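Local coordinates for hypothetical protein (Bacteroides uniformis ATCC 8492, PDB 4QRL), which is of unknown function but folds as a lipocalin-like beta-barrel, a fold that in relatives often holds small hydrophobic ligands, at residues A[42-56]-A[69-83]. Sequence-based numbering, arbitrary orientation. Where two conformers were deposited one is given.
Sequences AICLLKDGGLTTFFG and LLPESVNDKNYDTYF
Phe54 packs its ring against Phe83, Asp76 and Tyr82 of the helical excursion 69-83. Its CB lies beside the Ser73 hydroxymethyl group, with Ser73 OG 3.8 Å away. CG and CD1 sit under the edge of Phe83, whose CE2 comes within 3.5 Å of Phe54 CD1; this is a T-shaped pair with the ring planes at 67°. CD2 has the Ser73 carbonyl oxygen at the ring edge, CE1 meets Tyr82 CD2, CE2 abuts Asp76 CB at 3.6 Å, and CZ at the tip meets the Asn78 carbonyl oxygen obliquely. Phe83 CZ, at the edge of its own ring, lies 3.4 Å from Ala42 CB.

Toward the hairpin turn, Tyr82 lies flat beneath Cys44. The backbone sets Cys44 CB over the ring centre, 3.6 Å from the centroid, in a CH-pi contact; with SG anti to the carbonyl carbon (chi1 -58°), the sulfur swings over the same face toward Tyr82 CG. Thr81 CG2 covers the opposite face, and Leu46 CD2 touches the ring's edge and OH. Replacing Tyr82 with an alanine is likely to leave the Cys44 sulfur without its ring and open a gap beside Phe54.

Polar links flank this apolar cluster. Ser73 OG accepts a nearly straight bond from Phe55 N (2.8 Å, 174°), and Leu70 N donates to Phe55 O. Near Thr52, a water donates to both Asp76 OD1 and Asn78 OD1; Asp76 OD1 also closes an Asx turn onto Asn78 N. The two short helices, inserted between strands 64-69 and 89-97, are thus packed on the 39-45/51-61 hairpin by rings and sulfur, while the two bonds to Phe55 set the position of the first helix.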
# COMPACT_ATOMS: atom_id res chain seq x y z
N ALA A 42 6.84 2.65 -0.63
CA ALA A 42 6.35 1.58 -1.52
C ALA A 42 7.31 1.43 -2.67
O ALA A 42 7.65 2.41 -3.34
CB ALA A 42 4.95 1.88 -2.02
N ILE A 43 7.82 0.22 -2.85
CA ILE A 43 8.71 -0.11 -3.95
C ILE A 43 7.85 -0.75 -5.01
O ILE A 43 7.14 -1.71 -4.73
CB ILE A 43 9.88 -1.04 -3.51
CG1 ILE A 43 10.86 -0.35 -2.54
CG2 ILE A 43 10.61 -1.63 -4.73
CD1 ILE A 43 11.81 -1.34 -1.77
N CYS A 44 7.92 -0.22 -6.22
CA CYS A 44 7.19 -0.74 -7.36
C CYS A 44 8.17 -1.14 -8.45
O CYS A 44 8.98 -0.33 -8.89
CB CYS A 44 6.19 0.30 -7.85
SG CYS A 44 5.02 0.81 -6.58
N LEU A 45 8.10 -2.41 -8.86
CA LEU A 45 8.97 -3.01 -9.87
C LEU A 45 8.35 -2.82 -11.24
O LEU A 45 7.27 -3.35 -11.53
CB LEU A 45 9.24 -4.50 -9.57
CG LEU A 45 9.82 -4.81 -8.18
CD1 LEU A 45 9.87 -6.32 -7.96
CD2 LEU A 45 11.21 -4.20 -8.00
N LEU A 46 9.02 -2.02 -12.07
CA LEU A 46 8.53 -1.72 -13.40
C LEU A 46 8.82 -2.88 -14.37
O LEU A 46 9.80 -3.62 -14.20
CB LEU A 46 9.15 -0.40 -13.91
CG LEU A 46 8.99 0.86 -13.04
CD1 LEU A 46 9.89 1.99 -13.51
CD2 LEU A 46 7.55 1.33 -13.00
N LYS A 47 8.01 -2.98 -15.43
CA LYS A 47 8.22 -4.00 -16.48
C LYS A 47 9.64 -3.89 -17.04
O LYS A 47 10.28 -4.92 -17.29
CB LYS A 47 7.18 -3.85 -17.61
CG LYS A 47 5.73 -3.81 -17.11
CD LYS A 47 4.69 -3.93 -18.23
CE LYS A 47 3.30 -4.01 -17.63
NZ LYS A 47 2.25 -4.26 -18.64
N ASP A 48 10.17 -2.64 -17.13
CA ASP A 48 11.49 -2.34 -17.70
C ASP A 48 12.68 -2.72 -16.78
O ASP A 48 13.82 -2.37 -17.10
CB ASP A 48 11.60 -0.85 -18.14
CG ASP A 48 11.37 0.23 -17.08
OD1 ASP A 48 11.67 -0.01 -15.88
OD2 ASP A 48 11.00 1.37 -17.47
N GLY A 49 12.43 -3.46 -15.70
CA GLY A 49 13.48 -3.88 -14.76
C GLY A 49 13.85 -2.81 -13.75
O GLY A 49 14.65 -3.07 -12.85
N GLY A 50 13.23 -1.64 -13.87
CA GLY A 50 13.43 -0.51 -12.98
C GLY A 50 12.72 -0.63 -11.65
O GLY A 50 11.78 -1.41 -11.47
N LEU A 51 13.18 0.17 -10.70
CA LEU A 51 12.64 0.21 -9.35
C LEU A 51 12.24 1.65 -9.02
O LEU A 51 13.11 2.52 -8.92
CB LEU A 51 13.70 -0.33 -8.35
CG LEU A 51 13.24 -0.63 -6.93
CD1 LEU A 51 14.05 -1.75 -6.32
CD2 LEU A 51 13.36 0.60 -6.03
N THR A 52 10.92 1.88 -8.85
CA THR A 52 10.38 3.19 -8.50
C THR A 52 9.94 3.13 -7.04
O THR A 52 9.29 2.17 -6.63
CB THR A 52 9.24 3.56 -9.47
OG1 THR A 52 9.83 4.07 -10.66
CG2 THR A 52 8.30 4.62 -8.91
N THR A 53 10.33 4.13 -6.24
CA THR A 53 9.93 4.15 -4.83
C THR A 53 9.13 5.41 -4.55
O THR A 53 9.50 6.51 -4.97
CB THR A 53 11.14 4.04 -3.88
OG1 THR A 53 12.01 2.99 -4.31
CG2 THR A 53 10.73 3.81 -2.40
N PHE A 54 8.01 5.22 -3.85
CA PHE A 54 7.16 6.29 -3.38
C PHE A 54 7.39 6.43 -1.88
O PHE A 54 7.58 5.43 -1.18
CB PHE A 54 5.69 6.01 -3.68
CG PHE A 54 5.41 5.84 -5.15
CD1 PHE A 54 5.51 4.59 -5.75
CD2 PHE A 54 5.06 6.94 -5.94
CE1 PHE A 54 5.25 4.44 -7.13
CE2 PHE A 54 4.82 6.78 -7.32
CZ PHE A 54 4.89 5.53 -7.89
N PHE A 55 7.34 7.65 -1.37
CA PHE A 55 7.59 7.89 0.05
C PHE A 55 6.47 8.66 0.68
O PHE A 55 5.83 9.49 0.03
CB PHE A 55 8.91 8.67 0.26
CG PHE A 55 10.14 7.91 -0.17
CD1 PHE A 55 10.59 7.98 -1.49
CD2 PHE A 55 10.84 7.11 0.73
CE1 PHE A 55 11.74 7.29 -1.89
CE2 PHE A 55 11.97 6.41 0.33
CZ PHE A 55 12.42 6.51 -0.98
N GLY A 56 6.28 8.41 1.95
CA GLY A 56 5.26 9.08 2.72
C GLY A 56 5.32 8.74 4.19
O GLY A 56 6.36 8.36 4.74
N LEU A 69 1.22 10.39 1.10
CA LEU A 69 2.44 10.43 0.32
C LEU A 69 2.92 11.85 0.15
O LEU A 69 2.12 12.80 0.11
CB LEU A 69 2.22 9.78 -1.05
CG LEU A 69 1.84 8.28 -1.02
CD1 LEU A 69 1.54 7.79 -2.39
CD2 LEU A 69 2.94 7.43 -0.40
N LEU A 70 4.24 11.99 0.01
CA LEU A 70 4.89 13.29 -0.22
C LEU A 70 4.49 13.85 -1.57
O LEU A 70 4.28 13.07 -2.52
CB LEU A 70 6.42 13.12 -0.16
CG LEU A 70 7.06 12.66 1.14
CD1 LEU A 70 8.54 12.31 0.89
CD2 LEU A 70 6.99 13.75 2.17
N PRO A 71 4.49 15.20 -1.71
CA PRO A 71 4.17 15.80 -3.02
C PRO A 71 5.01 15.27 -4.17
O PRO A 71 4.46 14.99 -5.22
CB PRO A 71 4.44 17.30 -2.78
CG PRO A 71 4.19 17.49 -1.32
CD PRO A 71 4.72 16.24 -0.69
N GLU A 72 6.31 15.03 -3.95
CA GLU A 72 7.21 14.47 -4.97
C GLU A 72 6.73 13.10 -5.48
O GLU A 72 6.87 12.80 -6.67
CB GLU A 72 8.62 14.35 -4.43
CG GLU A 72 9.64 14.17 -5.54
CD GLU A 72 11.06 13.86 -5.10
OE1 GLU A 72 11.43 14.21 -3.96
OE2 GLU A 72 11.78 13.23 -5.91
N SER A 73 6.20 12.24 -4.57
CA SER A 73 5.65 10.93 -4.95
C SER A 73 4.33 11.13 -5.70
O SER A 73 4.09 10.44 -6.67
CB SER A 73 5.43 10.05 -3.72
OG SER A 73 6.68 9.67 -3.15
N VAL A 74 3.51 12.11 -5.28
CA VAL A 74 2.23 12.44 -5.92
C VAL A 74 2.52 12.91 -7.36
O VAL A 74 1.78 12.53 -8.28
CB VAL A 74 1.42 13.49 -5.10
CG1 VAL A 74 0.15 13.95 -5.83
CG2 VAL A 74 1.07 12.95 -3.72
N ASN A 75 3.62 13.68 -7.56
CA ASN A 75 4.00 14.21 -8.87
C ASN A 75 4.78 13.20 -9.73
O ASN A 75 5.07 13.49 -10.88
CB ASN A 75 4.78 15.51 -8.73
CG ASN A 75 3.97 16.64 -8.13
OD1 ASN A 75 2.73 16.64 -8.14
ND2 ASN A 75 4.66 17.64 -7.60
N ASP A 76 5.10 12.01 -9.19
CA ASP A 76 5.83 10.96 -9.93
C ASP A 76 5.05 10.54 -11.19
O ASP A 76 3.82 10.44 -11.14
CB ASP A 76 6.08 9.75 -9.02
CG ASP A 76 7.06 8.76 -9.61
OD1 ASP A 76 6.65 7.98 -10.50
OD2 ASP A 76 8.24 8.79 -9.20
N LYS A 77 5.76 10.33 -12.31
CA LYS A 77 5.13 9.95 -13.60
C LYS A 77 4.34 8.61 -13.47
O LYS A 77 3.39 8.40 -14.21
CB LYS A 77 6.19 9.85 -14.72
CG LYS A 77 7.07 8.59 -14.65
CD LYS A 77 8.16 8.56 -15.72
CE LYS A 77 9.15 7.43 -15.52
NZ LYS A 77 9.99 7.61 -14.29
N ASN A 78 4.71 7.73 -12.51
CA ASN A 78 3.99 6.47 -12.31
C ASN A 78 2.99 6.53 -11.16
O ASN A 78 2.41 5.50 -10.82
CB ASN A 78 4.95 5.31 -12.11
CG ASN A 78 5.44 4.79 -13.42
OD1 ASN A 78 6.60 4.96 -13.77
ND2 ASN A 78 4.54 4.24 -14.20
N TYR A 79 2.72 7.73 -10.60
CA TYR A 79 1.80 7.86 -9.46
C TYR A 79 0.40 7.20 -9.69
O TYR A 79 -0.05 6.43 -8.83
CB TYR A 79 1.62 9.33 -9.08
CG TYR A 79 0.75 9.51 -7.86
CD1 TYR A 79 1.15 9.06 -6.61
CD2 TYR A 79 -0.52 10.09 -7.97
CE1 TYR A 79 0.32 9.17 -5.50
CE2 TYR A 79 -1.33 10.26 -6.86
CZ TYR A 79 -0.90 9.80 -5.62
OH TYR A 79 -1.69 9.96 -4.51
N ASP A 80 -0.24 7.44 -10.84
CA ASP A 80 -1.57 6.85 -11.11
C ASP A 80 -1.56 5.36 -11.45
O ASP A 80 -2.62 4.72 -11.42
CB ASP A 80 -2.28 7.60 -12.22
CG ASP A 80 -2.64 9.03 -11.90
OD1 ASP A 80 -2.63 9.39 -10.70
OD2 ASP A 80 -2.96 9.78 -12.84
N THR A 81 -0.39 4.81 -11.75
CA THR A 81 -0.25 3.39 -12.03
C THR A 81 -0.39 2.61 -10.73
O THR A 81 -0.99 1.52 -10.72
CB THR A 81 1.11 3.13 -12.70
OG1 THR A 81 1.21 3.94 -13.86
CG2 THR A 81 1.32 1.68 -13.08
N TYR A 82 0.17 3.15 -9.64
CA TYR A 82 0.25 2.40 -8.40
C TYR A 82 -0.57 2.95 -7.26
O TYR A 82 -0.87 2.20 -6.33
CB TYR A 82 1.71 2.28 -7.97
CG TYR A 82 2.55 1.53 -8.98
CD1 TYR A 82 2.42 0.15 -9.14
CD2 TYR A 82 3.46 2.19 -9.80
CE1 TYR A 82 3.18 -0.55 -10.07
CE2 TYR A 82 4.22 1.51 -10.74
CZ TYR A 82 4.09 0.13 -10.86
OH TYR A 82 4.82 -0.54 -11.78
N PHE A 83 -0.92 4.25 -7.31
CA PHE A 83 -1.67 4.89 -6.24
C PHE A 83 -2.83 5.70 -6.82
O PHE A 83 -3.96 5.21 -6.82
CB PHE A 83 -0.73 5.73 -5.36
CG PHE A 83 0.26 4.87 -4.60
CD1 PHE A 83 -0.10 4.27 -3.40
CD2 PHE A 83 1.53 4.61 -5.12
CE1 PHE A 83 0.80 3.44 -2.71
CE2 PHE A 83 2.41 3.76 -4.45
CZ PHE A 83 2.04 3.18 -3.26
O HOH W 1 8.16 6.21 -11.89
O HOH W 2 8.93 9.03 -5.48